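Local coordinates for amidohydrolase family protein (PDB 4I6K) that probably hydrolyses 2-pyrone-4,6-dicarboxylic acid as a member of the amidohydrolase family, at residues V102-K115 with D138-W151. Sequence-based numbering, arbitrary orientation.
Sequences VQHTTTFNELVNLK and DWQKFLRNVESLNW
Lys115 NZ donates to Leu149 O at 2.7 Å, in the carbonyl plane with a C=O...N angle of 159°, and also to a water that Trp151 NE1 reaches more weakly. Lysine suits this helix end: CB and CG pass the Trp151 indole, CD slides past Leu149 CD2, and the bend at chi4 (79°) brings NZ to the carbonyl. The acceptor sits just ahead of Asn150, whose positive phi closes helix 138-148 in a Schellman motif. Leucine's branching serves at 149, with CD1 against Leu111 CB at 3.7 Å, CD2 toward Lys115 and CG beside Phe108 CE1. The CH2 corner at the edge of the Trp151 indole meets Leu114 CB. These are neighbouring, roughly parallel helices on the outside of an amidohydrolase alpha/beta barrel, joined through strand 119-125, on which Leu114 and Trp151 also rest. Farther along, Leu111 CD2 touches the edge of the Phe142 ring, and Val102 CG2 packs on its CZ at 3.6 Å. Phe142 offers two flat faces: His104 CA lies over one, and Val146 CG2 against the opposite one, toward its rim. His104 CG stands between the backbone N and carbonyl carbon (chi1 69°), which swings the imidazole onto the five-membered ring of Trp139, moderately tilted, centroids 4.0 Å apart; CB sits over the six-membered ring. A flat, polar ring can both stack and donate: NE2 makes a bent bond to Asp138 OD2 at 3.1 Å, from above the carboxylate plane.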
ATOM      1  N   VAL A 102      -2.900 -13.163  -4.066  1.00 52.29           N
ATOM      2  CA  VAL A 102      -3.172 -14.396  -4.794  1.00 53.74           C
ATOM      3  C   VAL A 102      -1.933 -15.256  -4.825  1.00 47.34           C
ATOM      4  O   VAL A 102      -0.833 -14.749  -4.712  1.00 50.34           O
ATOM      5  CB  VAL A 102      -3.551 -14.102  -6.253  1.00 52.07           C
ATOM      6  CG1 VAL A 102      -4.817 -13.264  -6.325  1.00 39.58           C
ATOM      7  CG2 VAL A 102      -2.406 -13.388  -6.937  1.00 46.64           C
ATOM      8  N   GLN A 103      -2.119 -16.566  -4.962  1.00 61.09           N
ATOM      9  CA  GLN A 103      -1.020 -17.498  -5.227  1.00 60.33           C
ATOM     10  C   GLN A 103      -0.342 -17.094  -6.528  1.00 55.61           C
ATOM     11  O   GLN A 103      -1.031 -16.764  -7.489  1.00 66.11           O
ATOM     12  CB  GLN A 103      -1.579 -18.911  -5.399  1.00 58.99           C
ATOM     13  CG  GLN A 103      -2.319 -19.448  -4.191  1.00 70.63           C
ATOM     14  CD  GLN A 103      -1.382 -19.726  -3.035  1.00 86.28           C
ATOM     15  OE1 GLN A 103      -0.247 -19.251  -3.019  1.00 90.34           O
ATOM     16  NE2 GLN A 103      -1.848 -20.503  -2.064  1.00 92.60           N
ATOM     17  N   HIS A 104       0.988 -17.136  -6.593  1.00 52.79           N
ATOM     18  CA  HIS A 104       1.649 -16.793  -7.847  1.00 46.74           C
ATOM     19  C   HIS A 104       1.341 -17.818  -8.943  1.00 54.58           C
ATOM     20  O   HIS A 104       1.700 -17.620 -10.106  1.00 45.71           O
ATOM     21  CB  HIS A 104       3.153 -16.593  -7.679  1.00 49.98           C
ATOM     22  CG  HIS A 104       3.908 -17.846  -7.363  1.00 64.92           C
ATOM     23  ND1 HIS A 104       4.219 -18.223  -6.073  1.00 68.22           N
ATOM     24  CD2 HIS A 104       4.436 -18.796  -8.169  1.00 67.20           C
ATOM     25  CE1 HIS A 104       4.892 -19.360  -6.099  1.00 67.82           C
ATOM     26  NE2 HIS A 104       5.036 -19.730  -7.359  1.00 63.16           N
ATOM     27  N   THR A 105       0.643 -18.893  -8.581  1.00 54.34           N
ATOM     28  CA  THR A 105       0.258 -19.910  -9.566  1.00 60.12           C
ATOM     29  C   THR A 105      -1.181 -19.741 -10.062  1.00 58.71           C
ATOM     30  O   THR A 105      -1.664 -20.526 -10.882  1.00 54.39           O
ATOM     31  CB  THR A 105       0.419 -21.326  -9.017  1.00 54.97           C
ATOM     32  OG1 THR A 105      -0.336 -21.453  -7.800  1.00 63.60           O
ATOM     33  CG2 THR A 105       1.892 -21.621  -8.756  1.00 59.99           C
ATOM     34  N   THR A 106      -1.866 -18.719  -9.565  1.00 50.17           N
ATOM     35  CA  THR A 106      -3.181 -18.406 -10.081  1.00 54.48           C
ATOM     36  C   THR A 106      -3.076 -18.317 -11.597  1.00 55.78           C
ATOM     37  O   THR A 106      -2.069 -17.868 -12.132  1.00 56.39           O
ATOM     38  CB  THR A 106      -3.705 -17.072  -9.519  1.00 54.45           C
ATOM     39  OG1 THR A 106      -3.513 -17.050  -8.103  1.00 51.66           O
ATOM     40  CG2 THR A 106      -5.186 -16.919  -9.807  1.00 53.45           C
ATOM     41  N   THR A 107      -4.122 -18.734 -12.293  1.00 60.84           N
ATOM     42  CA  THR A 107      -4.099 -18.713 -13.744  1.00 61.91           C
ATOM     43  C   THR A 107      -4.455 -17.341 -14.273  1.00 57.32           C
ATOM     44  O   THR A 107      -5.185 -16.585 -13.630  1.00 58.16           O
ATOM     45  CB  THR A 107      -5.077 -19.731 -14.320  1.00 58.02           C
ATOM     46  OG1 THR A 107      -6.383 -19.475 -13.790  1.00 60.49           O
ATOM     47  CG2 THR A 107      -4.640 -21.139 -13.937  1.00 62.16           C
ATOM     48  N   PHE A 108      -3.935 -17.024 -15.454  1.00 55.73           N
ATOM     49  CA  PHE A 108      -4.241 -15.758 -16.097  1.00 53.06           C
ATOM     50  C   PHE A 108      -5.745 -15.504 -16.067  1.00 66.66           C
ATOM     51  O   PHE A 108      -6.199 -14.407 -15.701  1.00 68.65           O
ATOM     52  CB  PHE A 108      -3.745 -15.741 -17.539  1.00 42.80           C
ATOM     53  CG  PHE A 108      -4.019 -14.442 -18.256  1.00 56.01           C
ATOM     54  CD1 PHE A 108      -3.256 -13.308 -17.987  1.00 64.08           C
ATOM     55  CD2 PHE A 108      -5.036 -14.351 -19.195  1.00 53.05           C
ATOM     56  CE1 PHE A 108      -3.506 -12.104 -18.639  1.00 53.08           C
ATOM     57  CE2 PHE A 108      -5.293 -13.154 -19.857  1.00 54.09           C
ATOM     58  CZ  PHE A 108      -4.524 -12.029 -19.579  1.00 59.74           C
ATOM     59  N   ASN A 109      -6.526 -16.512 -16.446  1.00 62.25           N
ATOM     60  CA  ASN A 109      -7.957 -16.301 -16.509  1.00 64.10           C
ATOM     61  C   ASN A 109      -8.536 -15.810 -15.193  1.00 59.53           C
ATOM     62  O   ASN A 109      -9.340 -14.880 -15.179  1.00 61.10           O
ATOM     63  CB  ASN A 109      -8.721 -17.541 -16.945  1.00 63.71           C
ATOM     64  CG  ASN A 109     -10.219 -17.339 -16.817  1.00 73.83           C
ATOM     65  OD1 ASN A 109     -10.857 -17.904 -15.929  1.00 88.49           O
ATOM     66  ND2 ASN A 109     -10.776 -16.471 -17.660  1.00 64.33           N
ATOM     67  N   GLU A 110      -8.141 -16.455 -14.096  1.00 61.46           N
ATOM     68  CA  GLU A 110      -8.608 -16.082 -12.764  1.00 53.92           C
ATOM     69  C   GLU A 110      -8.292 -14.607 -12.504  1.00 52.31           C
ATOM     70  O   GLU A 110      -9.175 -13.820 -12.153  1.00 54.14           O
ATOM     71  CB  GLU A 110      -7.941 -16.973 -11.723  1.00 61.67           C
ATOM     72  CG  GLU A 110      -8.724 -17.137 -10.425  1.00 86.93           C
ATOM     73  CD  GLU A 110     -10.076 -17.818 -10.624  1.00 97.42           C
ATOM     74  OE1 GLU A 110     -11.004 -17.155 -11.139  1.00107.80           O
ATOM     75  OE2 GLU A 110     -10.216 -19.007 -10.249  1.00 92.44           O
ATOM     76  N   LEU A 111      -7.030 -14.238 -12.716  1.00 51.46           N
ATOM     77  CA  LEU A 111      -6.594 -12.840 -12.623  1.00 49.55           C
ATOM     78  C   LEU A 111      -7.445 -11.908 -13.468  1.00 49.23           C
ATOM     79  O   LEU A 111      -7.840 -10.830 -13.021  1.00 54.22           O
ATOM     80  CB  LEU A 111      -5.144 -12.709 -13.078  1.00 56.16           C
ATOM     81  CG  LEU A 111      -4.130 -13.677 -12.479  1.00 54.00           C
ATOM     82  CD1 LEU A 111      -2.778 -13.427 -13.113  1.00 68.00           C
ATOM     83  CD2 LEU A 111      -4.059 -13.505 -10.980  1.00 51.23           C
ATOM     84  N   VAL A 112      -7.707 -12.306 -14.707  1.00 52.08           N
ATOM     85  CA  VAL A 112      -8.593 -11.518 -15.559  1.00 55.14           C
ATOM     86  C   VAL A 112      -9.928 -11.300 -14.847  1.00 54.46           C
ATOM     87  O   VAL A 112     -10.527 -10.229 -14.943  1.00 46.53           O
ATOM     88  CB  VAL A 112      -8.849 -12.211 -16.909  1.00 54.03           C
ATOM     89  CG1 VAL A 112      -9.882 -11.437 -17.714  1.00 46.64           C
ATOM     90  CG2 VAL A 112      -7.542 -12.362 -17.677  1.00 46.08           C
ATOM     91  N   ASN A 113     -10.380 -12.321 -14.124  1.00 53.80           N
ATOM     92  CA  ASN A 113     -11.658 -12.232 -13.423  1.00 56.01           C
ATOM     93  C   ASN A 113     -11.632 -11.238 -12.266  1.00 63.47           C
ATOM     94  O   ASN A 113     -12.562 -10.438 -12.100  1.00 61.39           O
ATOM     95  CB  ASN A 113     -12.133 -13.611 -12.968  1.00 56.00           C
ATOM     96  CG  ASN A 113     -12.996 -14.302 -14.020  1.00 64.87           C
ATOM     97  OD1 ASN A 113     -12.577 -14.499 -15.162  1.00 62.03           O
ATOM     98  ND2 ASN A 113     -14.208 -14.671 -13.636  1.00 67.06           N
ATOM     99  N   LEU A 114     -10.562 -11.278 -11.475  1.00 57.99           N
ATOM    100  CA  LEU A 114     -10.377 -10.278 -10.432  1.00 49.12           C
ATOM    101  C   LEU A 114     -10.324  -8.892 -11.044  1.00 44.58           C
ATOM    102  O   LEU A 114     -10.917  -7.952 -10.510  1.00 47.23           O
ATOM    103  CB  LEU A 114      -9.117 -10.560  -9.611  1.00 47.56           C
ATOM    104  CG  LEU A 114      -9.225 -11.890  -8.860  1.00 56.50           C
ATOM    105  CD1 LEU A 114      -7.860 -12.383  -8.443  1.00 45.42           C
ATOM    106  CD2 LEU A 114     -10.184 -11.783  -7.656  1.00 49.04           C
ATOM    107  N   LYS A 115      -9.626  -8.761 -12.173  1.00 50.31           N
ATOM    108  CA  LYS A 115      -9.541  -7.467 -12.836  1.00 48.32           C
ATOM    109  C   LYS A 115     -10.950  -6.957 -13.118  1.00 52.94           C
ATOM    110  O   LYS A 115     -11.248  -5.785 -12.914  1.00 45.11           O
ATOM    111  CB  LYS A 115      -8.739  -7.551 -14.141  1.00 48.30           C
ATOM    112  CG  LYS A 115      -8.636  -6.216 -14.917  1.00 36.63           C
ATOM    113  CD  LYS A 115      -7.609  -6.320 -16.062  1.00 49.13           C
ATOM    114  CE  LYS A 115      -7.465  -5.027 -16.856  1.00 40.67           C
ATOM    115  NZ  LYS A 115      -6.623  -4.027 -16.155  1.00 48.76           N
ATOM    116  N   ASP A 138       8.153 -19.871 -12.723  1.00 60.37           N
ATOM    117  CA  ASP A 138       6.770 -19.702 -12.271  1.00 59.40           C
ATOM    118  C   ASP A 138       6.477 -18.268 -11.821  1.00 56.28           C
ATOM    119  O   ASP A 138       5.398 -17.744 -12.070  1.00 48.54           O
ATOM    120  CB  ASP A 138       6.488 -20.670 -11.130  1.00 67.63           C
ATOM    121  CG  ASP A 138       7.634 -20.729 -10.135  1.00 80.05           C
ATOM    122  OD1 ASP A 138       8.786 -20.503 -10.560  1.00 91.29           O
ATOM    123  OD2 ASP A 138       7.392 -20.996  -8.937  1.00 82.97           O
ATOM    124  N   TRP A 139       7.434 -17.643 -11.143  1.00 53.62           N
ATOM    125  CA  TRP A 139       7.284 -16.252 -10.724  1.00 52.93           C
ATOM    126  C   TRP A 139       7.281 -15.313 -11.908  1.00 50.12           C
ATOM    127  O   TRP A 139       6.465 -14.396 -11.968  1.00 50.67           O
ATOM    128  CB  TRP A 139       8.371 -15.842  -9.729  1.00 42.60           C
ATOM    129  CG  TRP A 139       7.903 -16.054  -8.335  1.00 55.09           C
ATOM    130  CD1 TRP A 139       8.260 -17.066  -7.492  1.00 52.54           C
ATOM    131  CD2 TRP A 139       6.946 -15.262  -7.630  1.00 56.49           C
ATOM    132  NE1 TRP A 139       7.599 -16.940  -6.295  1.00 60.84           N
ATOM    133  CE2 TRP A 139       6.780 -15.845  -6.354  1.00 64.71           C
ATOM    134  CE3 TRP A 139       6.214 -14.114  -7.951  1.00 51.89           C
ATOM    135  CZ2 TRP A 139       5.917 -15.317  -5.397  1.00 58.91           C
ATOM    136  CZ3 TRP A 139       5.356 -13.588  -7.003  1.00 49.04           C
ATOM    137  CH2 TRP A 139       5.218 -14.188  -5.736  1.00 65.73           C
ATOM    138  N   GLN A 140       8.199 -15.553 -12.843  1.00 46.73           N
ATOM    139  CA  GLN A 140       8.296 -14.761 -14.060  1.00 47.98           C
ATOM    140  C   GLN A 140       6.992 -14.834 -14.848  1.00 53.71           C
ATOM    141  O   GLN A 140       6.542 -13.840 -15.428  1.00 48.50           O
ATOM    142  CB  GLN A 140       9.459 -15.241 -14.932  1.00 44.30           C
ATOM    143  CG  GLN A 140      10.826 -15.168 -14.267  1.00 52.50           C
ATOM    144  CD  GLN A 140      11.973 -15.352 -15.254  1.00 59.77           C
ATOM    145  OE1 GLN A 140      11.963 -16.264 -16.088  1.00 72.39           O
ATOM    146  NE2 GLN A 140      12.967 -14.479 -15.166  1.00 63.98           N
ATOM    147  N   LYS A 141       6.380 -16.015 -14.870  1.00 49.10           N
ATOM    148  CA  LYS A 141       5.147 -16.169 -15.631  1.00 50.05           C
ATOM    149  C   LYS A 141       3.991 -15.380 -15.022  1.00 49.36           C
ATOM    150  O   LYS A 141       3.280 -14.649 -15.718  1.00 49.24           O
ATOM    151  CB  LYS A 141       4.761 -17.635 -15.789  1.00 48.29           C
ATOM    152  CG  LYS A 141       3.779 -17.814 -16.931  1.00 59.64           C
ATOM    153  CD  LYS A 141       4.128 -16.797 -18.023  1.00 72.76           C
ATOM    154  CE  LYS A 141       2.894 -16.116 -18.592  1.00 79.65           C
ATOM    155  NZ  LYS A 141       3.164 -14.686 -18.930  1.00 77.43           N
ATOM    156  N   PHE A 142       3.792 -15.560 -13.723  1.00 50.94           N
ATOM    157  CA  PHE A 142       2.833 -14.757 -12.980  1.00 48.08           C
ATOM    158  C   PHE A 142       3.052 -13.291 -13.312  1.00 42.51           C
ATOM    159  O   PHE A 142       2.131 -12.583 -13.711  1.00 49.61           O
ATOM    160  CB  PHE A 142       3.042 -14.967 -11.482  1.00 50.32           C
ATOM    161  CG  PHE A 142       2.121 -14.155 -10.627  1.00 43.98           C
ATOM    162  CD1 PHE A 142       2.618 -13.206  -9.765  1.00 49.87           C
ATOM    163  CD2 PHE A 142       0.757 -14.340 -10.699  1.00 40.65           C
ATOM    164  CE1 PHE A 142       1.773 -12.468  -8.980  1.00 49.79           C
ATOM    165  CE2 PHE A 142      -0.084 -13.603  -9.923  1.00 45.78           C
ATOM    166  CZ  PHE A 142       0.418 -12.667  -9.064  1.00 41.87           C
ATOM    167  N   LEU A 143       4.297 -12.849 -13.154  1.00 43.54           N
ATOM    168  CA  LEU A 143       4.632 -11.439 -13.287  1.00 46.06           C
ATOM    169  C   LEU A 143       4.413 -10.909 -14.682  1.00 43.59           C
ATOM    170  O   LEU A 143       3.953  -9.792 -14.838  1.00 39.70           O
ATOM    171  CB  LEU A 143       6.066 -11.185 -12.852  1.00 46.86           C
ATOM    172  CG  LEU A 143       6.251 -11.316 -11.348  1.00 51.40           C
ATOM    173  CD1 LEU A 143       7.719 -11.305 -11.012  1.00 42.24           C
ATOM    174  CD2 LEU A 143       5.499 -10.201 -10.605  1.00 35.34           C
ATOM    175  N   ARG A 144       4.749 -11.698 -15.700  1.00 40.91           N
ATOM    176  CA  ARG A 144       4.453 -11.286 -17.071  1.00 42.95           C
ATOM    177  C   ARG A 144       2.949 -11.110 -17.259  1.00 41.39           C
ATOM    178  O   ARG A 144       2.491 -10.227 -17.984  1.00 37.63           O
ATOM    179  CB  ARG A 144       5.018 -12.293 -18.067  1.00 44.47           C
ATOM    180  CG  ARG A 144       6.528 -12.214 -18.193  1.00 48.59           C
ATOM    181  CD  ARG A 144       6.953 -10.803 -18.526  1.00 50.17           C
ATOM    182  NE  ARG A 144       8.376 -10.565 -18.282  1.00 57.66           N
ATOM    183  CZ  ARG A 144       8.989  -9.411 -18.542  1.00 54.36           C
ATOM    184  NH1 ARG A 144      10.292  -9.260 -18.285  1.00 50.20           N
ATOM    185  NH2 ARG A 144       8.292  -8.406 -19.066  1.00 42.19           N
ATOM    186  N   ASN A 145       2.175 -11.947 -16.576  1.00 43.47           N
ATOM    187  CA  ASN A 145       0.723 -11.819 -16.619  1.00 47.25           C
ATOM    188  C   ASN A 145       0.206 -10.517 -16.008  1.00 47.65           C
ATOM    189  O   ASN A 145      -0.606  -9.822 -16.621  1.00 48.73           O
ATOM    190  CB  ASN A 145       0.067 -13.013 -15.945  1.00 38.69           C
ATOM    191  CG  ASN A 145       0.077 -14.239 -16.817  1.00 53.19           C
ATOM    192  OD1 ASN A 145      -0.084 -14.152 -18.037  1.00 65.18           O
ATOM    193  ND2 ASN A 145       0.258 -15.395 -16.199  1.00 42.81           N
ATOM    194  N   VAL A 146       0.679 -10.204 -14.799  1.00 47.58           N
ATOM    195  CA  VAL A 146       0.377  -8.934 -14.142  1.00 44.58           C
ATOM    196  C   VAL A 146       0.752  -7.750 -15.045  1.00 42.01           C
ATOM    197  O   VAL A 146      -0.001  -6.787 -15.185  1.00 38.04           O
ATOM    198  CB  VAL A 146       1.126  -8.789 -12.766  1.00 43.16           C
ATOM    199  CG1 VAL A 146       0.774  -7.456 -12.071  1.00 39.46           C
ATOM    200  CG2 VAL A 146       0.795  -9.934 -11.843  1.00 38.99           C
ATOM    201  N   GLU A 147       1.947  -7.806 -15.620  1.00 42.53           N
ATOM    202  CA  GLU A 147       2.375  -6.774 -16.562  1.00 46.78           C
ATOM    203  C   GLU A 147       1.349  -6.589 -17.699  1.00 50.78           C
ATOM    204  O   GLU A 147       0.941  -5.469 -18.008  1.00 48.47           O
ATOM    205  CB  GLU A 147       3.721  -7.171 -17.131  1.00 39.65           C
ATOM    206  CG  GLU A 147       4.397  -6.143 -17.996  1.00 41.85           C
ATOM    207  CD  GLU A 147       5.719  -6.669 -18.509  1.00 40.72           C
ATOM    208  OE1 GLU A 147       5.801  -7.879 -18.809  1.00 48.81           O
ATOM    209  OE2 GLU A 147       6.681  -5.888 -18.600  1.00 40.19           O
ATOM    210  N   SER A 148       0.930  -7.701 -18.297  1.00 44.95           N
ATOM    211  CA  SER A 148      -0.054  -7.694 -19.375  1.00 51.75           C
ATOM    212  C   SER A 148      -1.356  -7.050 -18.964  1.00 47.45           C
ATOM    213  O   SER A 148      -2.042  -6.457 -19.790  1.00 52.38           O
ATOM    214  CB  SER A 148      -0.341  -9.124 -19.814  1.00 39.27           C
ATOM    215  OG  SER A 148       0.875  -9.849 -19.854  1.00 71.32           O
ATOM    216  N   LEU A 149      -1.699  -7.177 -17.689  1.00 52.67           N
ATOM    217  CA  LEU A 149      -2.980  -6.689 -17.196  1.00 52.33           C
ATOM    218  C   LEU A 149      -2.937  -5.225 -16.766  1.00 54.39           C
ATOM    219  O   LEU A 149      -3.958  -4.666 -16.356  1.00 46.16           O
ATOM    220  CB  LEU A 149      -3.468  -7.554 -16.041  1.00 49.45           C
ATOM    221  CG  LEU A 149      -3.910  -8.963 -16.441  1.00 60.81           C
ATOM    222  CD1 LEU A 149      -4.124  -9.829 -15.198  1.00 54.88           C
ATOM    223  CD2 LEU A 149      -5.176  -8.900 -17.294  1.00 42.29           C
ATOM    224  N   ASN A 150      -1.766  -4.605 -16.860  1.00 43.08           N
ATOM    225  CA  ASN A 150      -1.639  -3.196 -16.503  1.00 41.20           C
ATOM    226  C   ASN A 150      -1.838  -3.015 -15.019  1.00 52.00           C
ATOM    227  O   ASN A 150      -2.081  -1.912 -14.543  1.00 49.11           O
ATOM    228  CB  ASN A 150      -2.673  -2.357 -17.234  1.00 53.67           C
ATOM    229  CG  ASN A 150      -2.075  -1.554 -18.351  1.00 71.79           C
ATOM    230  OD1 ASN A 150      -1.083  -1.962 -18.968  1.00 69.91           O
ATOM    231  ND2 ASN A 150      -2.671  -0.394 -18.625  1.00 86.40           N
ATOM    232  N   TRP A 151      -1.748  -4.121 -14.295  1.00 52.35           N
ATOM    233  CA  TRP A 151      -1.853  -4.107 -12.858  1.00 44.66           C
ATOM    234  C   TRP A 151      -0.582  -3.559 -12.265  1.00 47.73           C
ATOM    235  O   TRP A 151       0.472  -3.625 -12.882  1.00 46.91           O
ATOM    236  CB  TRP A 151      -2.039  -5.535 -12.375  1.00 41.21           C
ATOM    237  CG  TRP A 151      -3.448  -5.905 -12.282  1.00 45.23           C
ATOM    238  CD1 TRP A 151      -4.514  -5.175 -12.717  1.00 42.86           C
ATOM    239  CD2 TRP A 151      -3.977  -7.114 -11.734  1.00 39.33           C
ATOM    240  NE1 TRP A 151      -5.680  -5.852 -12.459  1.00 40.63           N
ATOM    241  CE2 TRP A 151      -5.378  -7.049 -11.860  1.00 46.96           C
ATOM    242  CE3 TRP A 151      -3.399  -8.245 -11.142  1.00 36.67           C
ATOM    243  CZ2 TRP A 151      -6.219  -8.074 -11.410  1.00 52.80           C
ATOM    244  CZ3 TRP A 151      -4.234  -9.263 -10.691  1.00 46.78           C
ATOM    245  CH2 TRP A 151      -5.627  -9.174 -10.835  1.00 41.31           C
TER
HETATM  246  O   HOH W   1      -7.072  -3.336 -13.419  1.00 56.06           O